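Local coordinates for protein xylulokinase (Brucella ovis, PDB 5VM1) that probably phosphorylates D-xylulose to D-xylulose 5-phosphate at the expense of ATP, as a member of the FGGY family of carbohydrate kinases, at residues 326-331 with 409-414; 322-326 with 367-372; 246-251 with 431-436; 337-341 with 479-484. All blocks are in the same frame, centred on the assembly; numbering follows the deposited sequence.

Contact 1. Residues 326-331 with 409-414; sequences LGETLK and TYWLKA
The Tyr410 ring is held between two leucines of 326-331. Leu326 CD2 stands over the centre of one face, 3.6 Å from the ring centroid and almost on the normal. Leu330 CD1 covers the opposite face nearer the rim, touching Tyr410 CE1 at 3.6 Å. With CG anti to the backbone N (chi1 -161°), the tyrosine leans off its helix into the turn formed by the other segment, where Gly327 O meets the ring edge beside Tyr410 CD2 at 3.4 Å. Its hydroxyl accepts a hydrogen bond from Lys331 N (N to OH 3.0 Å, 154° at the hydrogen), which fixes the far end of the ring. The contact thus joins the loop after helix 319-326, entered through the positive-phi Gly327, to the first turns of helix 409-419 in the C-terminal FGGY domain. Leu330 CD1 also reaches Ala414 CB at 3.9 Å, and its residue packs further on Tyr473 of helix 470-488. At the more exposed side, Glu328 is gripped twice. The extended Lys413 donates from NZ to Glu328 O (3.1 Å), tilted 34° from the carbonyl plane, and Thr409 OG1 donates to Glu328 OE1 (3.0 Å) from above the carboxylate.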
loop_
_atom_site.group_PDB
_atom_site.type_symbol
_atom_site.label_atom_id
_atom_site.label_comp_id
_atom_site.label_asym_id
_atom_site.label_seq_id
_atom_site.Cartn_x
_atom_site.Cartn_y
_atom_site.Cartn_z
ATOM N N LEU A 326 -13.690 -4.088 -26.004
ATOM C CA LEU A 326 -12.756 -3.100 -26.538
ATOM C C LEU A 326 -11.626 -3.757 -27.328
ATOM O O LEU A 326 -11.224 -3.258 -28.388
ATOM C CB LEU A 326 -12.197 -2.272 -25.392
ATOM C CG LEU A 326 -11.324 -1.087 -25.746
ATOM C CD1 LEU A 326 -12.075 -0.120 -26.649
ATOM C CD2 LEU A 326 -10.886 -0.413 -24.449
ATOM N N GLY A 327 -11.112 -4.884 -26.841
ATOM C CA GLY A 327 -10.144 -5.673 -27.583
ATOM C C GLY A 327 -8.721 -5.536 -27.072
ATOM O O GLY A 327 -8.421 -4.834 -26.097
ATOM N N GLU A 328 -7.823 -6.197 -27.812
ATOM C CA GLU A 328 -6.407 -6.238 -27.481
ATOM C C GLU A 328 -5.574 -5.194 -28.222
ATOM O O GLU A 328 -4.473 -4.871 -27.762
ATOM C CB GLU A 328 -5.830 -7.634 -27.798
ATOM C CG GLU A 328 -6.608 -8.844 -27.249
ATOM C CD GLU A 328 -6.363 -9.119 -25.768
ATOM O OE1 GLU A 328 -5.214 -9.430 -25.373
ATOM O OE2 GLU A 328 -7.336 -9.040 -24.997
ATOM N N THR A 329 -6.096 -4.606 -29.295
ATOM C CA THR A 329 -5.354 -3.641 -30.097
ATOM C C THR A 329 -5.635 -2.211 -29.629
ATOM O O THR A 329 -6.797 -1.818 -29.453
ATOM C CB THR A 329 -5.705 -3.800 -31.577
ATOM O OG1 THR A 329 -5.260 -5.086 -32.025
ATOM C CG2 THR A 329 -5.028 -2.714 -32.413
ATOM N N LEU A 330 -4.563 -1.461 -29.368
ATOM C CA LEU A 330 -4.701 -0.079 -28.929
ATOM C C LEU A 330 -5.261 0.774 -30.060
ATOM O O LEU A 330 -4.884 0.615 -31.229
ATOM C CB LEU A 330 -3.360 0.488 -28.467
ATOM C CG LEU A 330 -3.436 1.742 -27.579
ATOM C CD1 LEU A 330 -3.923 1.392 -26.173
ATOM C CD2 LEU A 330 -2.113 2.471 -27.495
ATOM N N LYS A 331 -6.193 1.652 -29.710
ATOM C CA LYS A 331 -6.800 2.600 -30.636
ATOM C C LYS A 331 -6.336 4.019 -30.329
ATOM O O LYS A 331 -5.997 4.347 -29.185
ATOM C CB LYS A 331 -8.322 2.539 -30.538
ATOM C CG LYS A 331 -8.916 1.208 -30.936
ATOM C CD LYS A 331 -10.402 1.240 -30.702
ATOM C CE LYS A 331 -11.034 -0.134 -30.806
ATOM N NZ LYS A 331 -12.429 -0.026 -30.274
ATOM N N THR A 409 -4.975 -6.261 -21.353
ATOM C CA THR A 409 -3.942 -5.927 -22.326
ATOM C C THR A 409 -4.132 -4.508 -22.855
ATOM O O THR A 409 -3.157 -3.781 -23.085
ATOM C CB THR A 409 -3.958 -6.938 -23.477
ATOM O OG1 THR A 409 -3.834 -8.263 -22.955
ATOM C CG2 THR A 409 -2.823 -6.677 -24.424
ATOM N N TYR A 410 -5.379 -4.093 -23.067
ATOM C CA TYR A 410 -5.607 -2.733 -23.541
ATOM C C TYR A 410 -5.074 -1.728 -22.536
ATOM O O TYR A 410 -4.381 -0.776 -22.909
ATOM C CB TYR A 410 -7.094 -2.481 -23.808
ATOM C CG TYR A 410 -7.326 -1.294 -24.714
ATOM C CD1 TYR A 410 -7.199 0.003 -24.238
ATOM C CD2 TYR A 410 -7.641 -1.481 -26.065
ATOM C CE1 TYR A 410 -7.388 1.084 -25.068
ATOM C CE2 TYR A 410 -7.837 -0.402 -26.908
ATOM C CZ TYR A 410 -7.704 0.882 -26.403
ATOM O OH TYR A 410 -7.881 1.970 -27.232
ATOM N N TRP A 411 -5.381 -1.935 -21.250
ATOM C CA TRP A 411 -4.981 -0.969 -20.228
ATOM C C TRP A 411 -3.475 -0.828 -20.162
ATOM O O TRP A 411 -2.966 0.276 -19.952
ATOM C CB TRP A 411 -5.509 -1.360 -18.849
ATOM C CG TRP A 411 -5.992 -0.182 -18.066
ATOM C CD1 TRP A 411 -5.741 1.141 -18.321
ATOM C CD2 TRP A 411 -6.892 -0.213 -16.952
ATOM N NE1 TRP A 411 -6.411 1.933 -17.410
ATOM C CE2 TRP A 411 -7.127 1.124 -16.564
ATOM C CE3 TRP A 411 -7.513 -1.243 -16.235
ATOM C CZ2 TRP A 411 -7.955 1.450 -15.495
ATOM C CZ3 TRP A 411 -8.327 -0.911 -15.172
ATOM C CH2 TRP A 411 -8.541 0.417 -14.812
ATOM N N LEU A 412 -2.750 -1.944 -20.309
ATOM C CA LEU A 412 -1.290 -1.911 -20.232
ATOM C C LEU A 412 -0.686 -1.182 -21.421
ATOM O O LEU A 412 0.264 -0.405 -21.255
ATOM C CB LEU A 412 -0.725 -3.328 -20.138
ATOM C CG LEU A 412 -1.135 -4.090 -18.890
ATOM C CD1 LEU A 412 -0.525 -5.466 -18.927
ATOM C CD2 LEU A 412 -0.685 -3.326 -17.656
ATOM N N LYS A 413 -1.212 -1.432 -22.626
ATOM C CA LYS A 413 -0.728 -0.714 -23.802
ATOM C C LYS A 413 -1.055 0.770 -23.699
ATOM O O LYS A 413 -0.253 1.620 -24.092
ATOM C CB LYS A 413 -1.343 -1.304 -25.070
ATOM C CG LYS A 413 -0.951 -2.737 -25.331
ATOM C CD LYS A 413 -1.153 -3.118 -26.773
ATOM C CE LYS A 413 -1.048 -4.610 -26.962
ATOM N NZ LYS A 413 -1.470 -5.008 -28.314
ATOM N N ALA A 414 -2.215 1.098 -23.134
ATOM C CA ALA A 414 -2.563 2.499 -22.939
ATOM C C ALA A 414 -1.617 3.179 -21.952
ATOM O O ALA A 414 -1.161 4.300 -22.204
ATOM C CB ALA A 414 -4.010 2.619 -22.469
HETATM O O HOH W 1 -2.145 -2.133 -30.002
#

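Contact 2. Residues 322-326 with 367-372; sequences LDREL and RSALTQ
Glu325 lies at the edge of the Arg367 guanidinium, OE1 sitting only 4° out of its plane. The two charged planes are turned 52° against each other, and one bond of the pair dominates: Arg367 NE donates at 3.1 Å, with an angle of 168°, onto the syn lone pair of Glu325 OE1. The second link, from Arg367 NH2 to Glu325 OE2 at 3.4 Å, is weak. Leu322 CD2 comes up obliquely to the same guanidinium and rests against the aliphatic part as well, 3.8 Å from Arg367 CD. The arginine chain bends at chi3 to bring its head round to the glutamate, whose own chain is fully extended. This salt bridge lies on the outer side of a helix-helix crossing in the C-terminal FGGY domain, where the last turn of helix 319-326 meets the first turns of the long helix 367-390 at close to a right angle, with segment axes 9.4 Å apart. Farther in, leucine methyls dominate. Leu326 CD1 meets the hydroxyl of Ser368. The Leu326 and Thr371 side chains run past each other in opposite directions, CD2 of Leu326 4.0 Å from CG2 of Thr371. A water bridges the two helices: it accepts from Thr371 OG1 (2.9 Å from the water oxygen) and donates to Leu322 O and to Glu325 OE1, so that this carboxylate oxygen has two donors. Tyr311 of helix 305-315 packs against both Leu322 and Thr371.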
loop_
_atom_site.group_PDB
_atom_site.type_symbol
_atom_site.label_atom_id
_atom_site.label_comp_id
_atom_site.label_asym_id
_atom_site.label_seq_id
_atom_site.Cartn_x
_atom_site.Cartn_y
_atom_site.Cartn_z
ATOM N N LEU A 322 -16.441 -5.533 -20.848
ATOM C CA LEU A 322 -16.054 -4.268 -21.460
ATOM C C LEU A 322 -14.636 -4.360 -22.028
ATOM O O LEU A 322 -14.405 -3.990 -23.184
ATOM C CB LEU A 322 -16.177 -3.136 -20.429
ATOM C CG LEU A 322 -17.622 -2.863 -19.980
ATOM C CD1 LEU A 322 -17.727 -1.710 -18.985
ATOM C CD2 LEU A 322 -18.545 -2.619 -21.179
ATOM N N ASP A 323 -13.705 -4.960 -21.269
ATOM C CA ASP A 323 -12.349 -5.180 -21.762
ATOM C C ASP A 323 -12.353 -6.131 -22.965
ATOM O O ASP A 323 -11.659 -5.890 -23.965
ATOM C CB ASP A 323 -11.471 -5.725 -20.627
ATOM C CG ASP A 323 -10.042 -6.034 -21.075
ATOM O OD1 ASP A 323 -9.283 -5.072 -21.305
ATOM O OD2 ASP A 323 -9.672 -7.227 -21.199
ATOM N N ARG A 324 -13.163 -7.195 -22.908
ATOM C CA ARG A 324 -13.282 -8.087 -24.060
ATOM C C ARG A 324 -13.901 -7.377 -25.268
ATOM O O ARG A 324 -13.506 -7.632 -26.409
ATOM C CB ARG A 324 -14.088 -9.330 -23.688
ATOM C CG ARG A 324 -13.811 -10.522 -24.582
ATOM C CD ARG A 324 -14.847 -11.641 -24.375
ATOM N NE ARG A 324 -16.184 -11.097 -24.172
ATOM C CZ ARG A 324 -17.048 -10.834 -25.149
ATOM N NH1 ARG A 324 -16.730 -11.078 -26.417
ATOM N NH2 ARG A 324 -18.234 -10.323 -24.854
ATOM N N GLU A 325 -14.857 -6.466 -25.046
ATOM C CA GLU A 325 -15.476 -5.761 -26.171
ATOM C C GLU A 325 -14.505 -4.777 -26.813
ATOM O O GLU A 325 -14.467 -4.657 -28.039
ATOM C CB GLU A 325 -16.750 -5.046 -25.716
ATOM C CG GLU A 325 -17.468 -4.221 -26.804
ATOM C CD GLU A 325 -18.716 -3.515 -26.273
ATOM O OE1 GLU A 325 -18.699 -3.045 -25.115
ATOM O OE2 GLU A 325 -19.736 -3.469 -26.995
ATOM N N LEU A 326 -13.690 -4.088 -26.004
ATOM C CA LEU A 326 -12.756 -3.100 -26.538
ATOM C C LEU A 326 -11.626 -3.757 -27.328
ATOM O O LEU A 326 -11.224 -3.258 -28.388
ATOM C CB LEU A 326 -12.197 -2.272 -25.392
ATOM C CG LEU A 326 -11.324 -1.087 -25.746
ATOM C CD1 LEU A 326 -12.075 -0.120 -26.649
ATOM C CD2 LEU A 326 -10.886 -0.413 -24.449
ATOM N N ARG A 367 -20.752 2.397 -26.441
ATOM C CA ARG A 367 -20.289 1.928 -25.139
ATOM C C ARG A 367 -18.791 1.676 -25.122
ATOM O O ARG A 367 -18.124 1.996 -24.137
ATOM C CB ARG A 367 -21.024 0.664 -24.724
ATOM C CG ARG A 367 -20.597 0.211 -23.366
ATOM C CD ARG A 367 -21.442 -0.924 -22.887
ATOM N NE ARG A 367 -21.310 -2.124 -23.702
ATOM C CZ ARG A 367 -22.280 -3.017 -23.837
ATOM N NH1 ARG A 367 -23.446 -2.826 -23.216
ATOM N NH2 ARG A 367 -22.081 -4.088 -24.589
ATOM N N SER A 368 -18.263 1.037 -26.171
ATOM C CA SER A 368 -16.836 0.739 -26.243
ATOM C C SER A 368 -15.990 2.010 -26.283
ATOM O O SER A 368 -14.881 2.046 -25.734
ATOM C CB SER A 368 -16.552 -0.143 -27.457
ATOM O OG SER A 368 -15.193 -0.066 -27.842
ATOM N N ALA A 369 -16.478 3.055 -26.943
ATOM C CA ALA A 369 -15.688 4.279 -26.984
ATOM C C ALA A 369 -15.570 4.891 -25.598
ATOM O O ALA A 369 -14.529 5.455 -25.259
ATOM C CB ALA A 369 -16.294 5.281 -27.963
ATOM N N LEU A 370 -16.606 4.756 -24.770
ATOM C CA LEU A 370 -16.529 5.330 -23.431
ATOM C C LEU A 370 -15.681 4.461 -22.511
ATOM O O LEU A 370 -14.899 4.991 -21.717
ATOM C CB LEU A 370 -17.932 5.533 -22.857
ATOM C CG LEU A 370 -18.488 6.929 -23.083
ATOM C CD1 LEU A 370 -18.601 7.219 -24.541
ATOM C CD2 LEU A 370 -19.834 7.024 -22.432
ATOM N N THR A 371 -15.798 3.129 -22.626
ATOM C CA THR A 371 -14.834 2.226 -21.996
ATOM C C THR A 371 -13.396 2.645 -22.303
ATOM O O THR A 371 -12.578 2.802 -21.386
ATOM C CB THR A 371 -15.077 0.788 -22.461
ATOM O OG1 THR A 371 -16.347 0.342 -21.994
ATOM C CG2 THR A 371 -13.979 -0.172 -21.963
ATOM N N GLN A 372 -13.084 2.862 -23.592
ATOM C CA GLN A 372 -11.750 3.310 -23.995
ATOM C C GLN A 372 -11.341 4.600 -23.286
ATOM O O GLN A 372 -10.216 4.713 -22.787
ATOM C CB GLN A 372 -11.716 3.505 -25.496
ATOM C CG GLN A 372 -10.380 3.793 -26.086
ATOM C CD GLN A 372 -10.525 4.111 -27.562
ATOM O OE1 GLN A 372 -11.222 3.404 -28.296
ATOM N NE2 GLN A 372 -9.911 5.201 -27.994
HETATM O O HOH W 2 -16.274 -1.881 -23.873
#

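Contact 3. Residues 246-251 with 431-436; sequences ASACGM and FGAAFG
Ser247 presses its short side chain against the turn that opens helix 433-446. Its CB lies 4.1 Å from Ala433 N, and its OG, swung to the carbonyl side of its CA (chi1 -154°), ends 3.8 Å from CA of Gly432, the N-cap of that helix. The two backbones come together almost directly. Gly250 and Gly436 bring their CA atoms within 3.7 Å, where a CB on either would run into the opposing backbone, and Ser247 and Ala433 form a second close pair, CA to CA 3.9 Å. Gly436 CA makes a nearly straight CA-H...O contact to Ala246 O at 3.4 Å. Gly250, Gly432 and Gly436, with Ala246 and Ala433, keep the interface free of bulk, and the two alanine methyls touch. Larger groups stay at the border: the Phe435 ring turns its edge to Gly250 O, CD2 lying 3.5 Å from that oxygen, and the Phe431 ring leads away, while Phe431 O makes a CA-H...O contact with Gly250 CA at 3.5 Å. Helix 243-251 belongs to the N-terminal FGGY domain and helix 433-446 to the C-terminal one, so the contact bridges the two halves of the actin-like fold. Ala433 touches Asp14 on strand 9-15 and Ser84 on strand 78-85, and also lies near the predicted proton acceptor Asp243, which places this helix pair beside the probable catalytic cleft, while Ala434 and Phe435 pack on Leu23 of strand 19-26.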
loop_
_atom_site.group_PDB
_atom_site.type_symbol
_atom_site.label_atom_id
_atom_site.label_comp_id
_atom_site.label_asym_id
_atom_site.label_seq_id
_atom_site.Cartn_x
_atom_site.Cartn_y
_atom_site.Cartn_z
ATOM N N ALA A 246 6.017 -3.842 1.807
ATOM C CA ALA A 246 6.135 -5.298 1.754
ATOM C C ALA A 246 5.941 -5.805 0.339
ATOM O O ALA A 246 6.733 -6.606 -0.169
ATOM C CB ALA A 246 5.090 -5.945 2.658
ATOM N N SER A 247 4.894 -5.315 -0.317
ATOM C CA SER A 247 4.591 -5.693 -1.691
ATOM C C SER A 247 5.768 -5.392 -2.605
ATOM O O SER A 247 6.158 -6.228 -3.428
ATOM C CB SER A 247 3.344 -4.929 -2.129
ATOM O OG SER A 247 2.659 -5.602 -3.135
ATOM N N ALA A 248 6.380 -4.213 -2.425
ATOM C CA ALA A 248 7.532 -3.810 -3.229
ATOM C C ALA A 248 8.738 -4.723 -3.008
ATOM O O ALA A 248 9.465 -5.030 -3.961
ATOM C CB ALA A 248 7.906 -2.362 -2.914
ATOM N N CYS A 249 8.958 -5.183 -1.765
ATOM C CA CYS A 249 9.996 -6.185 -1.517
ATOM C C CYS A 249 9.681 -7.491 -2.218
ATOM O O CYS A 249 10.581 -8.158 -2.724
ATOM C CB CYS A 249 10.165 -6.453 -0.024
ATOM S SG CYS A 249 10.966 -5.155 0.915
ATOM N N GLY A 250 8.404 -7.871 -2.272
ATOM C CA GLY A 250 8.039 -9.059 -3.025
ATOM C C GLY A 250 8.268 -8.898 -4.514
ATOM O O GLY A 250 8.562 -9.871 -5.209
ATOM N N MET A 251 8.148 -7.675 -5.019
ATOM C CA MET A 251 8.257 -7.402 -6.441
ATOM C C MET A 251 9.667 -7.064 -6.897
ATOM O O MET A 251 9.899 -6.997 -8.108
ATOM C CB MET A 251 7.367 -6.224 -6.812
ATOM C CG MET A 251 6.978 -6.243 -8.261
ATOM S SD MET A 251 5.412 -7.077 -8.306
ATOM C CE MET A 251 4.567 -5.910 -7.190
ATOM N N PHE A 431 3.736 -12.473 -5.719
ATOM C CA PHE A 431 4.896 -11.644 -5.457
ATOM C C PHE A 431 4.464 -10.383 -4.729
ATOM O O PHE A 431 5.044 -9.313 -4.911
ATOM C CB PHE A 431 5.636 -11.314 -6.757
ATOM C CG PHE A 431 5.996 -12.531 -7.577
ATOM C CD1 PHE A 431 6.921 -13.455 -7.087
ATOM C CD2 PHE A 431 5.420 -12.765 -8.801
ATOM C CE1 PHE A 431 7.269 -14.585 -7.805
ATOM C CE2 PHE A 431 5.771 -13.903 -9.545
ATOM C CZ PHE A 431 6.697 -14.808 -9.046
ATOM N N GLY A 432 3.429 -10.526 -3.911
ATOM C CA GLY A 432 2.819 -9.443 -3.172
ATOM C C GLY A 432 3.357 -9.279 -1.767
ATOM O O GLY A 432 4.512 -9.621 -1.467
ATOM N N ALA A 433 2.487 -8.738 -0.895
ATOM C CA ALA A 433 2.869 -8.422 0.473
ATOM C C ALA A 433 3.325 -9.664 1.242
ATOM O O ALA A 433 4.355 -9.636 1.931
ATOM C CB ALA A 433 1.692 -7.761 1.190
ATOM N N ALA A 434 2.599 -10.776 1.113
ATOM C CA ALA A 434 2.985 -11.977 1.853
ATOM C C ALA A 434 4.305 -12.533 1.353
ATOM O O ALA A 434 5.073 -13.107 2.131
ATOM C CB ALA A 434 1.888 -13.037 1.781
ATOM N N PHE A 435 4.587 -12.409 0.062
ATOM C CA PHE A 435 5.879 -12.885 -0.408
ATOM C C PHE A 435 7.006 -11.958 0.042
ATOM O O PHE A 435 8.090 -12.425 0.399
ATOM C CB PHE A 435 5.856 -13.054 -1.919
ATOM C CG PHE A 435 7.133 -13.539 -2.485
ATOM C CD1 PHE A 435 7.614 -14.790 -2.153
ATOM C CD2 PHE A 435 7.839 -12.768 -3.399
ATOM C CE1 PHE A 435 8.799 -15.256 -2.689
ATOM C CE2 PHE A 435 9.030 -13.228 -3.938
ATOM C CZ PHE A 435 9.504 -14.472 -3.582
ATOM N N GLY A 436 6.764 -10.644 0.050
ATOM C CA GLY A 436 7.760 -9.731 0.581
ATOM C C GLY A 436 8.030 -9.978 2.051
ATOM O O GLY A 436 9.173 -9.890 2.517
#

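Contact 4. Residues 337-341 with 479-484; sequences TFLPY and RYHALY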
loop_
_atom_site.group_PDB
_atom_site.type_symbol
_atom_site.label_atom_id
_atom_site.label_comp_id
_atom_site.label_asym_id
_atom_site.label_seq_id
_atom_site.Cartn_x
_atom_site.Cartn_y
_atom_site.Cartn_z
ATOM N N THR A 337 -13.127 12.175 -23.388
ATOM C CA THR A 337 -12.144 12.230 -22.318
ATOM C C THR A 337 -12.835 11.873 -21.007
ATOM O O THR A 337 -13.964 12.305 -20.753
ATOM C CB THR A 337 -11.496 13.643 -22.240
ATOM O OG1 THR A 337 -10.663 13.883 -23.398
ATOM C CG2 THR A 337 -10.682 13.822 -20.961
ATOM N N PHE A 338 -12.178 11.076 -20.175
ATOM C CA PHE A 338 -12.736 10.698 -18.877
ATOM C C PHE A 338 -11.809 11.198 -17.768
ATOM O O PHE A 338 -10.603 10.920 -17.784
ATOM C CB PHE A 338 -12.932 9.184 -18.781
ATOM C CG PHE A 338 -13.462 8.714 -17.465
ATOM C CD1 PHE A 338 -14.772 8.938 -17.103
ATOM C CD2 PHE A 338 -12.654 8.035 -16.591
ATOM C CE1 PHE A 338 -15.269 8.496 -15.884
ATOM C CE2 PHE A 338 -13.140 7.590 -15.375
ATOM C CZ PHE A 338 -14.447 7.819 -15.026
ATOM N N LEU A 339 -12.351 12.010 -16.865
ATOM C CA LEU A 339 -11.644 12.341 -15.634
ATOM C C LEU A 339 -12.069 11.375 -14.529
ATOM O O LEU A 339 -13.251 11.362 -14.165
ATOM C CB LEU A 339 -11.935 13.767 -15.209
ATOM C CG LEU A 339 -11.377 14.962 -15.954
ATOM C CD1 LEU A 339 -11.504 16.124 -14.991
ATOM C CD2 LEU A 339 -9.947 14.785 -16.372
ATOM N N PRO A 340 -11.158 10.558 -13.965
ATOM C CA PRO A 340 -11.587 9.500 -13.030
ATOM C C PRO A 340 -11.767 9.951 -11.583
ATOM O O PRO A 340 -11.524 9.169 -10.660
ATOM C CB PRO A 340 -10.459 8.468 -13.140
ATOM C CG PRO A 340 -9.261 9.263 -13.492
ATOM C CD PRO A 340 -9.723 10.452 -14.300
ATOM N N TYR A 341 -12.166 11.200 -11.363
ATOM C CA TYR A 341 -12.197 11.787 -10.023
ATOM C C TYR A 341 -13.518 11.522 -9.308
ATOM O O TYR A 341 -14.072 12.439 -8.672
ATOM C CB TYR A 341 -11.920 13.286 -10.106
ATOM C CG TYR A 341 -10.652 13.661 -10.861
ATOM C CD1 TYR A 341 -9.516 12.837 -10.820
ATOM C CD2 TYR A 341 -10.587 14.840 -11.628
ATOM C CE1 TYR A 341 -8.352 13.168 -11.523
ATOM C CE2 TYR A 341 -9.417 15.201 -12.317
ATOM C CZ TYR A 341 -8.305 14.355 -12.260
ATOM O OH TYR A 341 -7.135 14.684 -12.926
ATOM N N ARG A 479 -5.494 17.432 -23.473
ATOM C CA ARG A 479 -6.923 17.656 -23.268
ATOM C C ARG A 479 -7.332 17.287 -21.846
ATOM O O ARG A 479 -7.942 18.087 -21.131
ATOM C CB ARG A 479 -7.715 16.819 -24.276
ATOM C CG ARG A 479 -8.645 17.571 -25.233
ATOM C CD ARG A 479 -8.520 16.987 -26.649
ATOM N NE ARG A 479 -8.810 15.551 -26.658
ATOM C CZ ARG A 479 -8.309 14.683 -27.536
ATOM N NH1 ARG A 479 -7.469 15.104 -28.493
ATOM N NH2 ARG A 479 -8.639 13.383 -27.450
ATOM N N TYR A 480 -6.920 16.105 -21.390
ATOM C CA TYR A 480 -7.240 15.658 -20.040
ATOM C C TYR A 480 -6.686 16.624 -19.000
ATOM O O TYR A 480 -7.341 16.919 -17.991
ATOM C CB TYR A 480 -6.675 14.245 -19.854
ATOM C CG TYR A 480 -6.666 13.673 -18.453
ATOM C CD1 TYR A 480 -5.665 14.019 -17.537
ATOM C CD2 TYR A 480 -7.614 12.741 -18.067
ATOM C CE1 TYR A 480 -5.640 13.486 -16.269
ATOM C CE2 TYR A 480 -7.603 12.203 -16.797
ATOM C CZ TYR A 480 -6.607 12.572 -15.901
ATOM O OH TYR A 480 -6.583 12.015 -14.640
ATOM N N HIS A 481 -5.471 17.113 -19.228
ATOM C CA HIS A 481 -4.819 17.999 -18.274
ATOM C C HIS A 481 -5.501 19.368 -18.211
ATOM O O HIS A 481 -5.607 19.959 -17.129
ATOM C CB HIS A 481 -3.344 18.127 -18.637
ATOM C CG HIS A 481 -2.526 18.817 -17.594
ATOM N ND1 HIS A 481 -1.678 19.863 -17.880
ATOM C CD2 HIS A 481 -2.415 18.592 -16.263
ATOM C CE1 HIS A 481 -1.087 20.261 -16.770
ATOM N NE2 HIS A 481 -1.521 19.509 -15.773
ATOM N N ALA A 482 -5.929 19.911 -19.367
ATOM C CA ALA A 482 -6.605 21.212 -19.419
ATOM C C ALA A 482 -8.003 21.175 -18.807
ATOM O O ALA A 482 -8.518 22.220 -18.406
ATOM C CB ALA A 482 -6.688 21.719 -20.855
ATOM N N LEU A 483 -8.638 20.005 -18.752
ATOM C CA LEU A 483 -9.964 19.913 -18.162
ATOM C C LEU A 483 -9.946 20.190 -16.666
ATOM O O LEU A 483 -10.939 20.704 -16.132
ATOM C CB LEU A 483 -10.569 18.543 -18.445
ATOM C CG LEU A 483 -11.501 18.646 -19.651
ATOM C CD1 LEU A 483 -11.924 17.288 -20.185
ATOM C CD2 LEU A 483 -12.708 19.478 -19.278
ATOM N N TYR A 484 -8.864 19.824 -15.953
ATOM C CA TYR A 484 -8.913 19.984 -14.498
ATOM C C TYR A 484 -9.001 21.439 -14.056
ATOM O O TYR A 484 -9.879 21.752 -13.240
ATOM C CB TYR A 484 -7.735 19.293 -13.813
ATOM C CG TYR A 484 -7.696 19.655 -12.335
ATOM C CD1 TYR A 484 -8.592 19.088 -11.443
ATOM C CD2 TYR A 484 -6.788 20.587 -11.836
ATOM C CE1 TYR A 484 -8.579 19.422 -10.092
ATOM C CE2 TYR A 484 -6.775 20.935 -10.483
ATOM C CZ TYR A 484 -7.673 20.343 -9.617
ATOM O OH TYR A 484 -7.686 20.670 -8.278
HETATM O O HOH W 3 -5.121 13.264 -13.022
HETATM O O HOH W 4 -6.777 16.247 -15.038
#
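The Tyr480 ring is the main projection from helix 470-488, and it fits into a hollow lined by the Phe338 carbonyl and the side chains of Leu339, Pro340 and Tyr341. Leu339 CD2 roofs one face towards the rim, 3.8 Å from the ring centroid and 26° off the normal. The edge faces the strand: Phe338 O lies 3.4 Å from Tyr480 CE2, and Pro340 CD touches the hydroxyl end, 3.5 Å from Tyr480 OH. A first torsion near trans (chi1 169°) carries the tyrosine across to this site. A smaller bump sits beside it: Thr337 CG2 meets Leu483 CD1 tip to tip at 3.8 Å and rests over Tyr480 CA. Tyr341 comes from the opposite direction to Tyr480, its ring grazing Tyr484, with CE2 4.1 Å from Tyr484 CD1. Its hydroxyl is bonded to a water (2.7 Å from Tyr341 OH) that donates to Tyr480 O, tying Tyr341 to the helix backbone. Strand 337-339 pairs with antiparallel strand 357-359 and crosses the 479-484 segment of helix 470-488 at 47°, while helix 367-390 packs alongside, its Val378 on Pro340 and its Phe380 and Ala381 on Tyr480.

How the contacts relate
Contacts 1 and 2 adjoin and share Leu326: the end of helix 319-326 meets helix 367-390 in contact 2, and it and the following loop meet helix 409-419 in contact 1. Gln372 of contact 2 also packs on Tyr410 of contact 1. Both are partly buried, with leucines packed inside and charged side chains towards the outside. Contact 4, centred about 18 Å from the centre of contact 2, is buried and mostly aromatic and aliphatic, with waters joining its tyrosines to the helix. Contact 3 lies nearest the chain centre. It joins the two domains by close backbone packing, whereas contacts 1 and 2 lie within the C-terminal domain, away from the predicted catalytic residues; contact 4 too is remote from those sites.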